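Local coordinates for nucleoside phosphorylase, putative (Trypanosoma brucei, PDB 3BJE), which acts as a homodimeric uridine phosphorylase, splitting uridine with phosphate into uracil and ribose 1-phosphate, at residues 166-171 and 277-282; 288-293 and 311-316. One frame throughout, in Å; residues are numbered along the deposited sequence.

The two contacts lie in series along the chain, and their centres are 13 Å apart. Strand 279-281 of contact 1 is followed directly by strand 284-292 of contact 2, its antiparallel neighbour. Val288 is the bridge between them: its CG2 lies 3.8 Å from Phe279 CE2 and 4.1 Å from Ile168 CD1. Contact 2 forms part of the active site, with Glu292 and Met293 against the ribose 1-phosphate and Ile291, Glu292, Met293 and Val316 around the uracil. Contact 1 stands back from it, with the side chain of Ile168 about 13 Å from the uracil. Strand 161-169, which carries Ile168, also pairs with strand 308-318 of contact 2.

Contact 1 of 2, residues 166-171 and 277-282; sequences HAIGMD and LKFNLS
Two side-chain pairs make this contact: His166 with Leu281, and Ile168 with Phe279. No hydrogen bond joins residues 166-171 to 277-282. The apolar packing is light, with 114 Å² buried over both sides. Leu281 CD1 meets the imidazole of His166 at an oblique angle, 3.7 Å from His166 CE1. The two side chains come from opposite directions. His166 holds its ring anti to the carbonyl carbon, chi1 -61°, and the ring extends to Leu281. Ile168 CD1 approaches the far end of the Phe279 ring, also obliquely, and lies 4.3 Å from Phe279 CZ. Val288 and Thr243 touch both Ile168 and Phe279, so the pair is also packed against these two residues.

The polar bonds of the touching residues go to partners other than the two segments. His166 ND1 is hydrogen-bonded to Glu286, which limits rotation of the ring; ND1 and CE1 of His166 both lie against Leu281 CD1. The backbones do not pair here. The nearest CA atoms, those of His166 and Phe279, are 10.5 Å apart. Instead, His166 and Ile168 bond through their backbones to strand 239-246, and helix 186-198 packs on His166, Phe279 and Leu281. The arrangement is side-chain packing between non-adjacent strands of the mixed beta core of a nucleoside phosphorylase fold, beneath a covering helix.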
loop_
_atom_site.group_PDB
_atom_site.type_symbol
_atom_site.label_atom_id
_atom_site.label_comp_id
_atom_site.label_asym_id
_atom_site.label_seq_id
_atom_site.Cartn_x
_atom_site.Cartn_y
_atom_site.Cartn_z
ATOM N N HIS A 166 14.076 6.413 15.614
ATOM C CA HIS A 166 12.633 6.586 15.826
ATOM C C HIS A 166 11.908 6.706 14.498
ATOM O O HIS A 166 12.522 6.933 13.460
ATOM C CB HIS A 166 12.364 7.820 16.701
ATOM C CG HIS A 166 12.978 7.722 18.065
ATOM N ND1 HIS A 166 14.227 8.227 18.351
ATOM C CD2 HIS A 166 12.532 7.150 19.214
ATOM C CE1 HIS A 166 14.523 7.981 19.617
ATOM N NE2 HIS A 166 13.505 7.343 20.171
ATOM N N ALA A 167 10.597 6.506 14.545
ATOM C CA ALA A 167 9.751 6.600 13.363
ATOM C C ALA A 167 8.507 7.428 13.670
ATOM O O ALA A 167 7.951 7.348 14.757
ATOM C CB ALA A 167 9.321 5.219 12.928
ATOM N N ILE A 168 8.086 8.213 12.681
ATOM C CA ILE A 168 6.797 8.893 12.693
ATOM C C ILE A 168 5.892 8.220 11.683
ATOM O O ILE A 168 6.239 8.125 10.504
ATOM C CB ILE A 168 6.930 10.363 12.300
ATOM C CG1 ILE A 168 7.859 11.109 13.267
ATOM C CG2 ILE A 168 5.545 11.049 12.274
ATOM C CD1 ILE A 168 8.546 12.310 12.628
ATOM N N GLY A 169 4.746 7.723 12.149
ATOM C CA GLY A 169 3.711 7.182 11.283
ATOM C C GLY A 169 2.782 8.283 10.846
ATOM O O GLY A 169 1.941 8.724 11.611
ATOM N N MET A 170 2.952 8.746 9.612
ATOM C CA MET A 170 1.996 9.669 8.999
ATOM C C MET A 170 0.841 8.904 8.328
ATOM O O MET A 170 -0.171 9.490 7.963
ATOM C CB MET A 170 2.695 10.570 7.991
ATOM C CG MET A 170 3.926 11.275 8.567
ATOM S SD MET A 170 4.683 12.480 7.458
ATOM C CE MET A 170 5.207 11.387 6.117
ATOM N N ASP A 171 1.065 7.618 8.103
ATOM C CA ASP A 171 0.052 6.686 7.678
ATOM C C ASP A 171 -0.893 6.418 8.854
ATOM O O ASP A 171 -0.697 6.961 9.953
ATOM C CB ASP A 171 0.737 5.391 7.285
ATOM C CG ASP A 171 1.464 4.763 8.462
ATOM O OD1 ASP A 171 2.500 5.315 8.925
ATOM O OD2 ASP A 171 0.955 3.731 8.974
ATOM N N LEU A 277 12.700 20.437 12.093
ATOM C CA LEU A 277 12.512 19.891 13.431
ATOM C C LEU A 277 13.818 19.418 14.059
ATOM O O LEU A 277 14.708 18.881 13.381
ATOM C CB LEU A 277 11.487 18.745 13.444
ATOM C CG LEU A 277 10.124 19.012 12.799
ATOM C CD1 LEU A 277 9.230 17.838 12.964
ATOM C CD2 LEU A 277 9.476 20.247 13.429
ATOM N N LYS A 278 13.896 19.610 15.374
ATOM C CA LYS A 278 14.945 19.064 16.189
ATOM C C LYS A 278 14.269 18.467 17.410
ATOM O O LYS A 278 13.482 19.139 18.082
ATOM C CB LYS A 278 15.927 20.165 16.586
ATOM C CG LYS A 278 16.719 20.701 15.413
ATOM C CD LYS A 278 17.747 21.733 15.839
ATOM C CE LYS A 278 18.667 22.080 14.673
ATOM N NZ LYS A 278 19.392 20.875 14.143
ATOM N N PHE A 279 14.541 17.195 17.673
ATOM C CA PHE A 279 13.978 16.518 18.817
ATOM C C PHE A 279 15.045 16.434 19.881
ATOM O O PHE A 279 16.077 15.811 19.666
ATOM C CB PHE A 279 13.518 15.111 18.430
ATOM C CG PHE A 279 12.596 15.078 17.230
ATOM C CD1 PHE A 279 11.432 15.834 17.217
ATOM C CD2 PHE A 279 12.901 14.302 16.119
ATOM C CE1 PHE A 279 10.599 15.828 16.140
ATOM C CE2 PHE A 279 12.048 14.279 15.017
ATOM C CZ PHE A 279 10.892 15.040 15.033
ATOM N N ASN A 280 14.788 17.066 21.021
ATOM C CA ASN A 280 15.694 17.000 22.169
ATOM C C ASN A 280 15.349 15.764 22.979
ATOM O O ASN A 280 14.489 15.799 23.860
ATOM C CB ASN A 280 15.559 18.263 23.003
ATOM C CG ASN A 280 16.026 19.496 22.256
ATOM O OD1 ASN A 280 17.101 19.498 21.652
ATOM N ND2 ASN A 280 15.214 20.548 22.279
ATOM N N LEU A 281 16.011 14.660 22.657
ATOM C CA LEU A 281 15.661 13.364 23.221
ATOM C C LEU A 281 16.662 12.898 24.285
ATOM O O LEU A 281 17.720 13.508 24.482
ATOM C CB LEU A 281 15.507 12.342 22.094
ATOM C CG LEU A 281 14.478 12.751 21.035
ATOM C CD1 LEU A 281 14.306 11.652 19.989
ATOM C CD2 LEU A 281 13.127 13.044 21.680
ATOM N N SER A 282 16.307 11.817 24.973
ATOM C CA SER A 282 17.048 11.378 26.165
ATOM C C SER A 282 18.526 11.192 25.902
ATOM O O SER A 282 19.348 11.533 26.744
ATOM C CB SER A 282 16.466 10.082 26.731
ATOM O OG SER A 282 16.644 9.003 25.831
#

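Contact 2 of 2, residues 288-293 and 311-316; sequences VTNIEM and AACVVV. With URA (uracil), chain D; R1P (1-O-phosphono-alpha-D-ribofuranose), chain C.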
loop_
_atom_site.group_PDB
_atom_site.type_symbol
_atom_site.label_atom_id
_atom_site.label_comp_id
_atom_site.label_asym_id
_atom_site.label_seq_id
_atom_site.Cartn_x
_atom_site.Cartn_y
_atom_site.Cartn_z
ATOM N N VAL A 288 14.727 14.533 11.569
ATOM C CA VAL A 288 14.089 13.680 10.559
ATOM C C VAL A 288 15.053 13.496 9.394
ATOM O O VAL A 288 15.288 14.417 8.614
ATOM C CB VAL A 288 12.755 14.260 10.051
ATOM C CG1 VAL A 288 12.127 13.352 8.982
ATOM C CG2 VAL A 288 11.775 14.477 11.199
ATOM N N THR A 289 15.623 12.294 9.296
ATOM C CA THR A 289 16.619 11.991 8.285
ATOM C C THR A 289 16.038 11.511 6.964
ATOM O O THR A 289 16.668 11.629 5.924
ATOM C CB THR A 289 17.609 10.911 8.791
ATOM O OG1 THR A 289 16.878 9.850 9.414
ATOM C CG2 THR A 289 18.639 11.530 9.766
ATOM N N ASN A 290 14.851 10.898 6.985
ATOM C CA ASN A 290 14.321 10.363 5.752
ATOM C C ASN A 290 12.818 10.218 5.760
ATOM O O ASN A 290 12.199 10.226 6.814
ATOM C CB ASN A 290 15.016 9.049 5.332
ATOM C CG ASN A 290 14.831 7.909 6.329
ATOM O OD1 ASN A 290 14.851 8.097 7.545
ATOM N ND2 ASN A 290 14.686 6.696 5.795
ATOM N N ILE A 291 12.265 10.099 4.556
ATOM C CA ILE A 291 10.831 9.894 4.331
ATOM C C ILE A 291 10.674 8.733 3.354
ATOM O O ILE A 291 11.343 8.704 2.312
ATOM C CB ILE A 291 10.160 11.131 3.690
ATOM C CG1 ILE A 291 10.353 12.370 4.565
ATOM C CG2 ILE A 291 8.666 10.861 3.399
ATOM C CD1 ILE A 291 10.084 13.696 3.826
ATOM N N GLU A 292 9.800 7.792 3.680
ATOM C CA GLU A 292 9.528 6.643 2.817
ATOM C C GLU A 292 8.131 6.073 3.156
ATOM O O GLU A 292 7.288 6.787 3.758
ATOM C CB GLU A 292 10.663 5.602 2.887
ATOM C CG GLU A 292 11.148 5.224 4.296
ATOM C CD GLU A 292 10.117 4.411 5.033
ATOM O OE1 GLU A 292 10.117 3.175 4.839
ATOM O OE2 GLU A 292 9.311 5.027 5.771
ATOM N N MET A 293 7.855 4.822 2.791
ATOM C CA MET A 293 6.469 4.323 2.846
ATOM C C MET A 293 6.196 3.057 3.676
ATOM O O MET A 293 5.067 2.580 3.675
ATOM C CB MET A 293 5.953 4.111 1.417
ATOM C CG MET A 293 5.872 5.407 0.620
ATOM S SD MET A 293 5.305 5.232 -1.081
ATOM C CE MET A 293 3.608 4.616 -0.809
ATOM N N ALA A 311 15.273 -0.545 10.028
ATOM C CA ALA A 311 15.252 -0.169 8.620
ATOM C C ALA A 311 16.453 0.698 8.293
ATOM O O ALA A 311 16.962 1.438 9.147
ATOM C CB ALA A 311 13.949 0.602 8.300
ATOM N N ALA A 312 16.904 0.595 7.052
ATOM C CA ALA A 312 17.952 1.455 6.535
ATOM C C ALA A 312 17.626 1.648 5.073
ATOM O O ALA A 312 17.336 0.682 4.386
ATOM C CB ALA A 312 19.335 0.817 6.697
ATOM N N CYS A 313 17.667 2.888 4.594
ATOM C CA CYS A 313 17.242 3.173 3.232
ATOM C C CYS A 313 18.221 4.080 2.527
ATOM O O CYS A 313 18.672 5.048 3.109
ATOM C CB CYS A 313 15.874 3.850 3.238
ATOM S SG CYS A 313 14.539 2.889 3.992
ATOM N N VAL A 314 18.510 3.773 1.265
ATOM C CA VAL A 314 19.378 4.588 0.448
ATOM C C VAL A 314 18.632 5.859 0.016
ATOM O O VAL A 314 17.516 5.785 -0.496
ATOM C CB VAL A 314 19.876 3.785 -0.802
ATOM C CG1 VAL A 314 20.764 4.634 -1.713
ATOM C CG2 VAL A 314 20.629 2.520 -0.373
ATOM N N VAL A 315 19.277 7.015 0.190
ATOM C CA VAL A 315 18.647 8.297 -0.148
ATOM C C VAL A 315 18.721 8.503 -1.655
ATOM O O VAL A 315 19.787 8.788 -2.193
ATOM C CB VAL A 315 19.299 9.472 0.617
ATOM C CG1 VAL A 315 18.696 10.844 0.214
ATOM C CG2 VAL A 315 19.164 9.260 2.112
ATOM N N VAL A 316 17.593 8.328 -2.340
ATOM C CA VAL A 316 17.526 8.484 -3.796
ATOM C C VAL A 316 16.847 9.781 -4.240
ATOM O O VAL A 316 16.841 10.107 -5.426
ATOM C CB VAL A 316 16.817 7.297 -4.461
ATOM C CG1 VAL A 316 17.538 5.984 -4.140
ATOM C CG2 VAL A 316 15.347 7.226 -4.016
HETATM N N1 URA D . 10.864 6.630 -1.724
HETATM C C2 URA D . 9.928 7.401 -1.128
HETATM O O2 URA D . 8.931 6.891 -0.526
HETATM N N3 URA D . 10.030 8.720 -1.184
HETATM C C4 URA D . 11.050 9.317 -1.830
HETATM O O4 URA D . 11.094 10.559 -1.842
HETATM C C5 URA D . 12.010 8.548 -2.458
HETATM C C6 URA D . 11.889 7.172 -2.389
HETATM C C5 R1P C . 8.354 4.211 -3.585
HETATM O O5 R1P C . 9.080 4.511 -4.786
HETATM C C4 R1P C . 8.937 2.990 -2.899
HETATM O O4 R1P C . 10.362 3.107 -2.734
HETATM C C1 R1P C . 10.719 3.032 -1.349
HETATM C C2 R1P C . 9.429 3.454 -0.625
HETATM O O2 R1P C . 9.343 3.146 0.786
HETATM C C3 R1P C . 8.366 2.792 -1.505
HETATM O O3 R1P C . 8.243 1.382 -1.257
HETATM O O1 R1P C . 11.254 1.726 -0.950
HETATM P P R1P C . 11.636 0.460 -1.880
HETATM O O1P R1P C . 10.243 0.102 -2.419
HETATM O O2P R1P C . 12.194 -0.556 -0.899
HETATM O O3P R1P C . 12.567 0.888 -2.968
#
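Cys313 meets both Asn290 and Glu292: Cys313 CB lies 4.0 Å from Asn290 ND2, and Cys313 SG lies 4.1 Å from Glu292 CG. No hydrogen bond crosses between the segments. The sulfur stands anti to the carbonyl carbon, chi1 -60°, alongside the Glu292 chain. That chain bends at chi2, and its carboxylate is gripped by several partners: OE1 by a salt bridge to Arg145 and hydrogen bonds from Thr295 and the Glu294 backbone N, OE2 by Thr246. These bonds hold the carboxylate in place. Asn290 OD1 bonds to Thr244 and receives a long bond from Thr289 OG1, at 3.3 Å, with the donor tilted 32° from the carbonyl plane.

Direct packing between the strands is confined to Cys313 with Asn290 and Glu292. Toward Met293 and Val316 the segments diverge, with the uracil between them. Residues 291-293 and Val316 line the ribose 1-phosphate and uracil pocket. Met293 N donates to O2 of the ribose 1-phosphate at 3.0 Å, with an N-H...acceptor angle of 144°, and Glu292 CB lies 3.5 Å from the same O2. Met293 CG lies 3.6 Å from uracil O2, and Val316 CG2 lies 3.8 Å from uracil C6.

Strand 142-151 runs beside the Cys313 packing, with Cys149 touching Asn290, Glu292 and Cys313. It pairs in parallel with strand 308-318, as 284-292 does with 239-246. Helix 329-348 packs on Ala312, Val314 and Val316.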